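Local coordinates for BB0689 (Borrelia burgdorferi, PDB 4D53), which is an outer surface lipoprotein of the Lyme disease spirochaete belonging to the bacterial CAP superfamily, its precise molecular role not firmly established, at residues N28-E33 and I106-D111; R79-S84 and V129-R134; I86-V91 and D125-L130. All coordinates share one frame; numbering follows the deposited sequence.

Contact 1: N28-E33 and I106-D111; sequences NLNHLE and INTDTD
The amide of Asn30 reaches across to the backbone of the facing loop, where ND2 donates to Thr110 O at 2.8 Å. The acceptor lies in the plane of the amide, but the N-H is bent away from it, with an angle of 138° at the hydrogen. Asn30 CG sits between its own backbone N and carbonyl carbon (chi1 59°), which directs the amide at residues 107-111 and lays OD1 against Thr108 CA, 3.4 Å away. Leu29, before it in the chain, extends toward the end of helix 99-105: its CD1 rests on Ile106 CB at 3.6 Å and its CD2 meets Thr108 CG2, the Leu29 and Thr108 side chains crossing at about a right angle. Leu32, two residues on, sets CD2 against Thr110 O, 3.3 Å away. Asp111 O then receives Glu33 N in a nearly straight bond of 3.0 Å, and Leu32 CA-H also approaches this oxygen. Arg24 bonds to Asn30 O and Asn107 O, tying both loops to helix 10-26. Asn28, with positive phi, closes that helix in a Schellman motif. The Glu33-Asp111 bond stands where strands 33-34 and 112-119 begin their parallel pairing in the sheet of the CAP domain.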
loop_
_atom_site.group_PDB
_atom_site.type_symbol
_atom_site.label_atom_id
_atom_site.label_comp_id
_atom_site.label_asym_id
_atom_site.label_seq_id
_atom_site.Cartn_x
_atom_site.Cartn_y
_atom_site.Cartn_z
ATOM N N ASN A 28 4.076 20.341 -1.062
ATOM C CA ASN A 28 4.800 20.691 0.210
ATOM C C ASN A 28 4.303 19.957 1.394
ATOM O O ASN A 28 4.276 20.436 2.535
ATOM C CB ASN A 28 4.786 22.219 0.427
ATOM C CG ASN A 28 6.048 22.715 1.102
ATOM O OD1 ASN A 28 7.074 22.037 1.156
ATOM N ND2 ASN A 28 5.986 23.909 1.588
ATOM N N LEU A 29 4.007 18.657 1.178
ATOM C CA LEU A 29 3.626 17.834 2.249
ATOM C C LEU A 29 4.860 17.162 2.850
ATOM O O LEU A 29 5.953 17.139 2.293
ATOM C CB LEU A 29 2.679 16.715 1.730
ATOM C CG LEU A 29 1.372 17.242 1.163
ATOM C CD1 LEU A 29 0.566 16.147 0.460
ATOM C CD2 LEU A 29 0.487 17.945 2.180
ATOM N N ASN A 30 4.655 16.498 3.946
ATOM C CA ASN A 30 5.826 15.856 4.597
ATOM C C ASN A 30 6.362 14.616 3.877
ATOM O O ASN A 30 5.612 13.827 3.281
ATOM C CB ASN A 30 5.496 15.552 6.079
ATOM C CG ASN A 30 4.269 14.628 6.242
ATOM O OD1 ASN A 30 3.167 15.001 5.858
ATOM N ND2 ASN A 30 4.457 13.455 6.858
ATOM N N HIS A 31 7.667 14.461 3.965
ATOM C CA HIS A 31 8.378 13.351 3.331
ATOM C C HIS A 31 8.190 12.066 4.116
ATOM O O HIS A 31 8.492 11.968 5.320
ATOM C CB HIS A 31 9.833 13.659 3.193
ATOM C CG HIS A 31 10.599 12.601 2.470
ATOM N ND1 HIS A 31 11.422 11.723 3.140
ATOM C CD2 HIS A 31 10.659 12.261 1.165
ATOM C CE1 HIS A 31 11.977 10.894 2.278
ATOM N NE2 HIS A 31 11.548 11.210 1.068
ATOM N N LEU A 32 7.673 11.069 3.413
ATOM C CA LEU A 32 7.478 9.759 3.985
ATOM C C LEU A 32 8.734 8.878 3.803
ATOM O O LEU A 32 9.344 8.866 2.707
ATOM C CB LEU A 32 6.276 9.080 3.311
ATOM C CG LEU A 32 4.942 9.808 3.449
ATOM C CD1 LEU A 32 3.889 9.123 2.582
ATOM C CD2 LEU A 32 4.533 9.875 4.903
ATOM N N GLU A 33 9.106 8.126 4.847
ATOM C CA GLU A 33 10.277 7.212 4.742
ATOM C C GLU A 33 9.754 5.801 4.585
ATOM O O GLU A 33 8.795 5.426 5.243
ATOM C CB GLU A 33 11.093 7.277 6.041
ATOM C CG GLU A 33 11.803 8.636 6.097
ATOM C CD GLU A 33 12.670 8.862 7.338
ATOM O OE1 GLU A 33 12.840 7.933 8.185
ATOM O OE2 GLU A 33 13.198 9.997 7.426
ATOM N N ILE A 106 -2.339 12.130 0.174
ATOM C CA ILE A 106 -1.869 13.469 0.549
ATOM C C ILE A 106 -1.978 13.736 2.089
ATOM O O ILE A 106 -2.012 14.902 2.491
ATOM C CB ILE A 106 -2.605 14.587 -0.287
ATOM C CG1 ILE A 106 -4.078 14.656 0.052
ATOM C CG2 ILE A 106 -2.321 14.379 -1.744
ATOM C CD1 ILE A 106 -4.772 15.925 -0.503
ATOM N N ASN A 107 -2.069 12.689 2.893
ATOM C CA ASN A 107 -2.195 12.822 4.343
ATOM C C ASN A 107 -0.936 13.473 4.992
ATOM O O ASN A 107 0.181 13.318 4.513
ATOM C CB ASN A 107 -2.597 11.540 4.996
ATOM C CG ASN A 107 -1.439 10.643 5.309
ATOM O OD1 ASN A 107 -0.961 9.796 4.508
ATOM N ND2 ASN A 107 -0.869 10.922 6.466
ATOM N N THR A 108 -1.177 14.183 6.092
ATOM C CA THR A 108 -0.082 14.771 6.909
ATOM C C THR A 108 0.037 14.111 8.236
ATOM O O THR A 108 0.792 14.591 9.070
ATOM C CB THR A 108 -0.344 16.282 7.222
ATOM O OG1 THR A 108 -1.597 16.445 7.888
ATOM C CG2 THR A 108 -0.291 17.024 6.038
ATOM N N ASP A 109 -0.685 13.017 8.467
ATOM C CA ASP A 109 -0.747 12.359 9.728
ATOM C C ASP A 109 0.360 11.313 9.909
ATOM O O ASP A 109 0.453 10.772 10.988
ATOM C CB ASP A 109 -2.006 11.530 9.933
ATOM C CG ASP A 109 -3.258 12.292 9.995
ATOM O OD1 ASP A 109 -3.216 13.567 10.092
ATOM O OD2 ASP A 109 -4.283 11.520 9.913
ATOM N N THR A 110 1.004 10.863 8.831
ATOM C CA THR A 110 1.838 9.632 8.886
ATOM C C THR A 110 3.228 10.068 8.464
ATOM O O THR A 110 3.347 11.038 7.732
ATOM C CB THR A 110 1.301 8.489 7.957
ATOM O OG1 THR A 110 1.250 9.002 6.617
ATOM C CG2 THR A 110 -0.026 7.969 8.416
ATOM N N ASP A 111 4.297 9.379 8.915
ATOM C CA ASP A 111 5.616 9.642 8.434
ATOM C C ASP A 111 6.300 8.498 7.753
ATOM O O ASP A 111 7.405 8.653 7.236
ATOM C CB ASP A 111 6.553 10.255 9.526
ATOM C CG ASP A 111 6.714 9.389 10.743
ATOM O OD1 ASP A 111 6.076 8.344 10.868
ATOM O OD2 ASP A 111 7.502 9.796 11.617
#

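Contact 2: R79-S84 and V129-R134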
loop_
_atom_site.group_PDB
_atom_site.type_symbol
_atom_site.label_atom_id
_atom_site.label_comp_id
_atom_site.label_asym_id
_atom_site.label_seq_id
_atom_site.Cartn_x
_atom_site.Cartn_y
_atom_site.Cartn_z
ATOM N N ARG A 79 -3.091 4.205 7.605
ATOM C CA ARG A 79 -4.050 4.173 6.465
ATOM C C ARG A 79 -3.621 3.112 5.474
ATOM O O ARG A 79 -2.408 2.837 5.365
ATOM C CB ARG A 79 -4.056 5.435 5.686
ATOM C CG ARG A 79 -4.520 6.597 6.546
ATOM C CD ARG A 79 -3.875 7.822 6.048
ATOM N NE ARG A 79 -4.200 8.978 6.890
ATOM C CZ ARG A 79 -5.381 9.556 6.889
ATOM N NH1 ARG A 79 -6.351 9.067 6.126
ATOM N NH2 ARG A 79 -5.580 10.658 7.591
ATOM N N GLU A 80 -4.593 2.637 4.695
ATOM C CA GLU A 80 -4.347 1.564 3.710
ATOM C C GLU A 80 -5.058 1.909 2.434
ATOM O O GLU A 80 -6.269 2.279 2.477
ATOM C CB GLU A 80 -4.877 0.251 4.246
ATOM C CG GLU A 80 -4.788 -0.880 3.208
ATOM C CD GLU A 80 -5.236 -2.215 3.806
ATOM O OE1 GLU A 80 -6.473 -2.501 3.803
ATOM O OE2 GLU A 80 -4.334 -2.973 4.255
ATOM N N ILE A 81 -4.375 1.795 1.291
ATOM C CA ILE A 81 -5.012 1.874 0.001
ATOM C C ILE A 81 -4.720 0.604 -0.813
ATOM O O ILE A 81 -3.578 0.117 -0.772
ATOM C CB ILE A 81 -4.622 3.150 -0.802
ATOM C CG1 ILE A 81 -3.132 3.266 -0.985
ATOM C CG2 ILE A 81 -5.091 4.468 -0.044
ATOM C CD1 ILE A 81 -2.563 4.438 -1.800
ATOM N N LEU A 82 -5.719 0.168 -1.595
ATOM C CA LEU A 82 -5.632 -0.967 -2.441
ATOM C C LEU A 82 -5.908 -0.625 -3.836
ATOM O O LEU A 82 -6.665 0.327 -4.110
ATOM C CB LEU A 82 -6.648 -2.025 -1.935
ATOM C CG LEU A 82 -6.659 -2.306 -0.442
ATOM C CD1 LEU A 82 -7.818 -3.181 -0.046
ATOM C CD2 LEU A 82 -5.351 -3.026 -0.022
ATOM N N ALA A 83 -5.436 -1.436 -4.770
ATOM C CA ALA A 83 -5.787 -1.386 -6.163
ATOM C C ALA A 83 -5.647 -2.756 -6.797
ATOM O O ALA A 83 -4.809 -3.535 -6.380
ATOM C CB ALA A 83 -4.980 -0.383 -6.959
ATOM N N SER A 84 -6.475 -3.029 -7.771
ATOM C CA SER A 84 -6.364 -4.266 -8.539
ATOM C C SER A 84 -6.678 -4.094 -9.989
ATOM O O SER A 84 -7.600 -3.368 -10.390
ATOM C CB SER A 84 -7.347 -5.259 -7.938
ATOM O OG SER A 84 -7.352 -6.465 -8.581
ATOM N N VAL A 129 -0.810 -0.471 -0.319
ATOM C CA VAL A 129 0.090 0.606 0.185
ATOM C C VAL A 129 -0.386 1.058 1.531
ATOM O O VAL A 129 -1.537 1.383 1.705
ATOM C CB VAL A 129 0.324 1.743 -0.819
ATOM C CG1 VAL A 129 1.263 2.824 -0.240
ATOM C CG2 VAL A 129 0.756 1.220 -2.181
ATOM N N LEU A 130 0.499 1.005 2.529
ATOM C CA LEU A 130 0.225 1.362 3.885
ATOM C C LEU A 130 1.016 2.630 4.285
ATOM O O LEU A 130 2.135 2.823 3.841
ATOM C CB LEU A 130 0.683 0.241 4.835
ATOM C CG LEU A 130 0.059 -1.164 4.576
ATOM C CD1 LEU A 130 0.592 -2.319 5.489
ATOM C CD2 LEU A 130 -1.435 -1.072 4.759
ATOM N N PHE A 131 0.378 3.396 5.147
ATOM C CA PHE A 131 0.919 4.606 5.719
ATOM C C PHE A 131 0.795 4.491 7.223
ATOM O O PHE A 131 -0.214 3.950 7.775
ATOM C CB PHE A 131 0.147 5.870 5.263
ATOM C CG PHE A 131 0.077 6.067 3.777
ATOM C CD1 PHE A 131 -0.822 5.348 3.027
ATOM C CD2 PHE A 131 0.882 6.959 3.140
ATOM C CE1 PHE A 131 -0.853 5.478 1.657
ATOM C CE2 PHE A 131 0.831 7.153 1.787
ATOM C CZ PHE A 131 -0.023 6.377 1.010
ATOM N N GLY A 132 1.822 5.001 7.945
ATOM C CA GLY A 132 1.776 4.877 9.388
ATOM C C GLY A 132 2.608 5.915 10.169
ATOM O O GLY A 132 3.508 6.519 9.636
ATOM N N LYS A 133 2.265 6.056 11.432
ATOM C CA LYS A 133 3.041 6.927 12.382
ATOM C C LYS A 133 3.240 6.086 13.619
ATOM O O LYS A 133 2.258 5.540 14.103
ATOM C CB LYS A 133 2.177 8.144 12.688
ATOM C CG LYS A 133 2.680 9.180 13.681
ATOM C CD LYS A 133 4.050 9.676 13.346
ATOM C CE LYS A 133 4.569 10.540 14.502
ATOM N NZ LYS A 133 6.048 10.560 14.469
ATOM N N ARG A 134 4.472 5.942 14.101
ATOM C CA ARG A 134 4.749 5.339 15.422
ATOM C C ARG A 134 4.610 6.274 16.607
ATOM O O ARG A 134 4.912 7.449 16.474
ATOM C CB ARG A 134 6.170 4.812 15.497
ATOM C CG ARG A 134 6.339 3.472 14.834
ATOM C CD ARG A 134 7.750 2.932 14.959
ATOM N NE ARG A 134 7.889 1.646 14.267
ATOM C CZ ARG A 134 8.204 1.518 13.000
ATOM N NH1 ARG A 134 8.469 2.585 12.276
ATOM N NH2 ARG A 134 8.292 0.315 12.444
#
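Residues 79-84 and 129-134, parts of strands 75-84 and 125-134, run antiparallel, their axes 4.8 Å apart at closest approach and 170° between directions, with Arg79-Phe131 and Ile81-Val129 as hydrogen-bonded pairs flanking the non-hydrogen-bonded pair Glu80-Leu130. Each hydrogen-bonded pair is closed by two backbone bonds, such as Phe131 N to Arg79 O at 2.8 Å. On the other pair's face the Ile81 and Val129 side chains lie alongside one another, Ile81 CG1 to Val129 CB 3.8 Å. Ile81 CG1 stands between backbone N and carbonyl carbon (chi1 56°), and CD1 beyond it meets the Phe131 ring edge at CE1, 4.0 Å away. Arg79 O also lies at that edge, while the guanidinium leads off to salt bridges with Glu103 and Asp109. On the opposite face Leu130 CD2 lies along the Glu80 chain, 3.5 Å from Glu80 OE2. His57 and Arg67 hold this carboxylate, a His-Glu pairing consistent with the CAP cavity. In the central sheet of the alpha-beta-alpha CAP fold, Trp95 of helix 91-96 covers Ile81 and Val129, helix 36-52 packs on Glu80 and Leu130, and strand 112-119 flanks strand 125-134 on its other edge.

Contact 3: I86-V91 and D125-L130; sequences IELNRV and DIFVVL
Phe127 projects from its strand into the bend of residues 86-91, and its ring is met by three of them in three different ways. The ring swings out with CG anti to the carbonyl carbon (chi1 -64°), and chi2 of -83° sets its plane so that Val91 lies over one face. There Val91 CG1 stands 4.2 Å above the ring plane, displaced toward the rim, while Val91 CG2 approaches Phe127 CD2 at 4.1 Å; the two side chains come from opposite directions. Ile86 O arrives instead at the ring's edge, in its plane, 3.6 Å from Phe127 CE2, a placement in which a carbonyl oxygen faces the weakly positive ring hydrogens. Leu88 crosses the phenylalanine side chain at about a right angle and touches it with one methyl, CD1, at 4.0 Å from CZ. With CG anti to the backbone N (chi1 175°), Leu88 carries that methyl back to the ring.

The polar part of the contact is mediated by water. The oxygen of one ordered water accepts from Ile86 N at 2.9 Å and lies 3.0 Å from Asp125 O, to which it probably donates, though it has other acceptors in reach. Asp125 OD2 lies 4.6 Å from Glu87 OE1. The repulsion of these like charges is probably eased by Arg117, which forms a salt bridge with Asp125 and a long, weak ion pair with Glu87. Within the loop, Arg90 N bonds to Glu87 O and closes a beta turn. Residues 86-91 link strand 75-84 to helix 91-96; Leu16 of helix 10-26 packs on Val91 and Phe127, Ile15 touches Leu88, and Arg117 of strand 112-119 lies against Phe127, so the ring lies between strand 125-134 and helices 10-26 and 91-96 of the CAP domain.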
loop_
_atom_site.group_PDB
_atom_site.type_symbol
_atom_site.label_atom_id
_atom_site.label_comp_id
_atom_site.label_asym_id
_atom_site.label_seq_id
_atom_site.Cartn_x
_atom_site.Cartn_y
_atom_site.Cartn_z
ATOM N N ILE A 86 -4.910 -2.584 -12.225
ATOM C CA ILE A 86 -4.560 -1.260 -12.752
ATOM C C ILE A 86 -3.039 -1.212 -13.030
ATOM O O ILE A 86 -2.278 -1.518 -12.137
ATOM C CB ILE A 86 -5.075 -0.099 -11.807
ATOM C CG1 ILE A 86 -6.597 -0.179 -11.599
ATOM C CG2 ILE A 86 -4.736 1.254 -12.401
ATOM C CD1 ILE A 86 -7.144 0.696 -10.535
ATOM N N GLU A 87 -2.619 -0.730 -14.187
ATOM C CA GLU A 87 -1.174 -0.629 -14.512
ATOM C C GLU A 87 -0.436 0.358 -13.635
ATOM O O GLU A 87 -0.945 1.378 -13.130
ATOM C CB GLU A 87 -0.927 -0.324 -15.980
ATOM C CG GLU A 87 -1.431 -1.394 -16.946
ATOM C CD GLU A 87 -0.795 -2.781 -16.764
ATOM O OE1 GLU A 87 0.383 -2.885 -16.320
ATOM O OE2 GLU A 87 -1.505 -3.797 -17.064
ATOM N N LEU A 88 0.845 0.088 -13.486
ATOM C CA LEU A 88 1.667 0.921 -12.611
ATOM C C LEU A 88 1.620 2.395 -12.932
ATOM O O LEU A 88 1.562 3.202 -12.039
ATOM C CB LEU A 88 3.148 0.394 -12.684
ATOM C CG LEU A 88 4.247 1.165 -11.948
ATOM C CD1 LEU A 88 4.016 1.139 -10.456
ATOM C CD2 LEU A 88 5.640 0.571 -12.331
ATOM N N ASN A 89 1.592 2.751 -14.221
ATOM C CA ASN A 89 1.625 4.128 -14.647
ATOM C C ASN A 89 0.244 4.770 -14.662
ATOM O O ASN A 89 0.105 5.923 -14.995
ATOM C CB ASN A 89 2.361 4.325 -16.022
ATOM C CG ASN A 89 1.632 3.697 -17.175
ATOM O OD1 ASN A 89 0.641 3.014 -17.005
ATOM N ND2 ASN A 89 2.151 3.906 -18.379
ATOM N N ARG A 90 -0.747 4.066 -14.178
ATOM C CA ARG A 90 -2.118 4.571 -14.026
ATOM C C ARG A 90 -2.663 4.585 -12.612
ATOM O O ARG A 90 -3.718 5.176 -12.345
ATOM C CB ARG A 90 -3.078 3.720 -14.873
ATOM C CG ARG A 90 -2.874 3.810 -16.409
ATOM C CD ARG A 90 -2.757 5.214 -16.994
ATOM N NE ARG A 90 -3.107 5.156 -18.438
ATOM C CZ ARG A 90 -3.968 5.967 -19.111
ATOM N NH1 ARG A 90 -4.493 7.054 -18.559
ATOM N NH2 ARG A 90 -4.291 5.702 -20.400
ATOM N N VAL A 91 -1.997 3.915 -11.697
ATOM C CA VAL A 91 -2.560 3.676 -10.388
ATOM C C VAL A 91 -2.669 4.940 -9.515
ATOM O O VAL A 91 -3.681 5.133 -8.778
ATOM C CB VAL A 91 -1.935 2.493 -9.666
ATOM C CG1 VAL A 91 -0.514 2.765 -9.167
ATOM C CG2 VAL A 91 -2.802 2.075 -8.489
ATOM N N ASP A 125 -2.999 -8.861 -10.218
ATOM C CA ASP A 125 -2.224 -7.601 -10.141
ATOM C C ASP A 125 -2.794 -6.730 -9.051
ATOM O O ASP A 125 -3.820 -5.996 -9.306
ATOM C CB ASP A 125 -2.277 -6.882 -11.461
ATOM C CG ASP A 125 -1.385 -5.621 -11.519
ATOM O OD1 ASP A 125 -0.807 -5.129 -10.495
ATOM O OD2 ASP A 125 -1.236 -5.044 -12.638
ATOM N N ILE A 126 -2.154 -6.729 -7.887
ATOM C CA ILE A 126 -2.717 -6.081 -6.705
ATOM C C ILE A 126 -1.685 -5.172 -6.081
ATOM O O ILE A 126 -0.544 -5.626 -5.803
ATOM C CB ILE A 126 -3.183 -7.091 -5.670
ATOM C CG1 ILE A 126 -4.376 -7.932 -6.245
ATOM C CG2 ILE A 126 -3.630 -6.419 -4.384
ATOM C CD1 ILE A 126 -4.836 -9.047 -5.324
ATOM N N PHE A 127 -1.876 -3.941 -5.861
ATOM C CA PHE A 127 -1.238 -2.985 -4.921
ATOM C C PHE A 127 -1.883 -2.941 -3.568
ATOM O O PHE A 127 -3.154 -2.828 -3.414
ATOM C CB PHE A 127 -1.241 -1.582 -5.530
ATOM C CG PHE A 127 -0.418 -1.464 -6.782
ATOM C CD1 PHE A 127 0.950 -1.265 -6.713
ATOM C CD2 PHE A 127 -1.015 -1.551 -8.028
ATOM C CE1 PHE A 127 1.707 -1.158 -7.864
ATOM C CE2 PHE A 127 -0.262 -1.442 -9.181
ATOM C CZ PHE A 127 1.101 -1.246 -9.100
ATOM N N VAL A 128 -0.941 -3.084 -2.598
ATOM C CA VAL A 128 -1.283 -2.709 -1.223
ATOM C C VAL A 128 -0.306 -1.649 -0.739
ATOM O O VAL A 128 0.921 -1.939 -0.682
ATOM C CB VAL A 128 -1.292 -3.904 -0.234
ATOM C CG1 VAL A 128 -1.564 -3.468 1.218
ATOM C CG2 VAL A 128 -2.253 -5.037 -0.678
ATOM N N VAL A 129 -0.810 -0.471 -0.319
ATOM C CA VAL A 129 0.090 0.606 0.185
ATOM C C VAL A 129 -0.386 1.058 1.531
ATOM O O VAL A 129 -1.537 1.383 1.705
ATOM C CB VAL A 129 0.324 1.743 -0.819
ATOM C CG1 VAL A 129 1.263 2.824 -0.240
ATOM C CG2 VAL A 129 0.756 1.220 -2.181
ATOM N N LEU A 130 0.499 1.005 2.529
ATOM C CA LEU A 130 0.225 1.362 3.885
ATOM C C LEU A 130 1.016 2.630 4.285
ATOM O O LEU A 130 2.135 2.823 3.841
ATOM C CB LEU A 130 0.683 0.241 4.835
ATOM C CG LEU A 130 0.059 -1.164 4.576
ATOM C CD1 LEU A 130 0.592 -2.319 5.489
ATOM C CD2 LEU A 130 -1.435 -1.072 4.759
HETATM O O HOH W 1 -3.234 -3.067 -9.871
#

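Overall arrangement
Contact 2 is the buried centre of the set, its centre about 4 Å from the centre of the chain, while contacts 1 and 3 are partly buried loop contacts toward different ends of the sheet, their centres about 19 Å apart. Contacts 2 and 3 share strand 125-134, and Ala83 joins them by a probable backbone bond to Phe127 and by packing on Val91. Contact 1 meets contact 2 through a probable bond from Asp111 N to Gly132 O and the packing of Asn107 on Arg79. Their chemistry differs accordingly: regular interstrand backbone pairing in contact 2, a side-chain amide and one backbone bond between loops in contact 1, and aromatic packing with a water bridge in contact 3.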